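Side-chain contact in probable histone-lysine N-methyltransferase, H3 lysine-9 specific SUVH9 (Arabidopsis thaliana, PDB 4NJ5), which acts in RNA-directed DNA methylation and transposon silencing, probably by binding methylated DNA and recruiting RNA polymerase V, and lacks methyltransferase activity: residues K69-V72 with G73-G77. Residues are numbered along the deposited sequence; the frame is centred on the assembly and turned at random.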
# COMPACT_ATOMS: atom_id res chain seq x y z
N LYS A 69 3.35 12.22 22.76
CA LYS A 69 4.01 10.95 23.09
C LYS A 69 3.54 10.30 24.40
O LYS A 69 4.17 9.36 24.88
CB LYS A 69 5.53 11.11 23.09
CG LYS A 69 6.21 10.68 21.79
CD LYS A 69 7.44 11.53 21.50
CE LYS A 69 8.30 11.70 22.73
NZ LYS A 69 8.72 10.38 23.28
N ARG A 70 2.44 10.79 24.96
CA ARG A 70 1.98 10.33 26.27
C ARG A 70 1.28 8.97 26.22
O ARG A 70 0.83 8.46 27.25
CB ARG A 70 1.08 11.37 26.93
CG ARG A 70 1.78 12.69 27.23
CD ARG A 70 0.85 13.69 27.92
NE ARG A 70 1.48 14.99 28.08
CZ ARG A 70 0.96 16.14 27.66
NH1 ARG A 70 -0.21 16.15 27.04
NH2 ARG A 70 1.61 17.28 27.86
N ILE A 71 1.19 8.38 25.03
CA ILE A 71 0.56 7.08 24.87
C ILE A 71 1.56 5.94 24.97
O ILE A 71 2.49 5.86 24.16
CB ILE A 71 -0.19 6.98 23.53
CG1 ILE A 71 -1.36 7.97 23.50
CG2 ILE A 71 -0.68 5.56 23.30
CD1 ILE A 71 -2.29 7.79 22.32
N VAL A 72 1.38 5.08 25.95
CA VAL A 72 2.20 3.87 26.06
C VAL A 72 1.38 2.67 25.61
O VAL A 72 0.18 2.58 25.89
CB VAL A 72 2.79 3.68 27.49
CG1 VAL A 72 2.54 4.92 28.34
CG2 VAL A 72 2.23 2.43 28.17
N GLY A 73 2.02 1.75 24.90
CA GLY A 73 1.33 0.59 24.38
C GLY A 73 0.77 0.85 22.99
O GLY A 73 1.36 1.58 22.21
N SER A 74 -0.39 0.27 22.70
CA SER A 74 -0.96 0.35 21.36
C SER A 74 -1.38 1.78 20.98
O SER A 74 -1.87 2.53 21.81
CB SER A 74 -2.16 -0.59 21.23
OG SER A 74 -1.83 -1.89 21.71
N ILE A 75 -1.16 2.13 19.71
CA ILE A 75 -1.70 3.37 19.16
C ILE A 75 -3.05 3.04 18.52
O ILE A 75 -3.11 2.22 17.61
CB ILE A 75 -0.75 3.99 18.11
CG1 ILE A 75 0.65 4.20 18.69
CG2 ILE A 75 -1.31 5.30 17.59
CD1 ILE A 75 0.70 5.14 19.89
N PRO A 76 -4.13 3.67 19.01
CA PRO A 76 -5.47 3.37 18.52
C PRO A 76 -5.59 3.61 17.02
O PRO A 76 -5.21 4.68 16.54
CB PRO A 76 -6.36 4.35 19.29
CG PRO A 76 -5.58 4.66 20.53
CD PRO A 76 -4.15 4.67 20.09
N GLY A 77 -6.08 2.61 16.29
CA GLY A 77 -6.24 2.71 14.85
C GLY A 77 -5.06 2.16 14.07
O GLY A 77 -5.18 1.90 12.88
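Ile71 and Ile75 lean on each other across a bend of the chain, and the way they do so illustrates how a loop without regular hydrogen bonding can bend so that side chains a few residues apart meet. The CG2 methyl of Ile71 does most of the touching: it lies 3.7 Å from CD1 of Ile75 and 3.6 Å from the carbonyl O of Ser74, so one methyl fills the inside of the bend against both a side chain and the backbone. With CG1 of Ile71 beside the backbone N (chi1 -65°), CG2 is turned anti to that N and the longer branch is sent elsewhere, its CD1 ending 4.3 Å from CD of the Pro76 ring in a looser apolar contact. The two isoleucines meet at a slant, methyl against methyl.

Gly73 sits at the bend itself. At its backbone angles (phi 90°, psi -145°) the space a CB would take is occupied by the carbonyl O of Val72. The side chain of Val72 points away overall, with CG1 nearly eclipsing the backbone N; its CG2 still lies 3.3 Å from Gly73 N, and it also touches Leu110. No hydrogen bond joins the two halves of the bend directly; Arg175 NH1 bridges them from strand 174-180 by binding both Ile71 O and Gly73 O. Ile75, which is buried, also packs on Met65, Asn66 and Leu95. What results is an irregular loop that bends at a glycine, with a small apolar contact between Ile71, Ile75 and Pro76 on its inner side, part of the connection from helix 46-60 to strand 83-84 within the SRA domain.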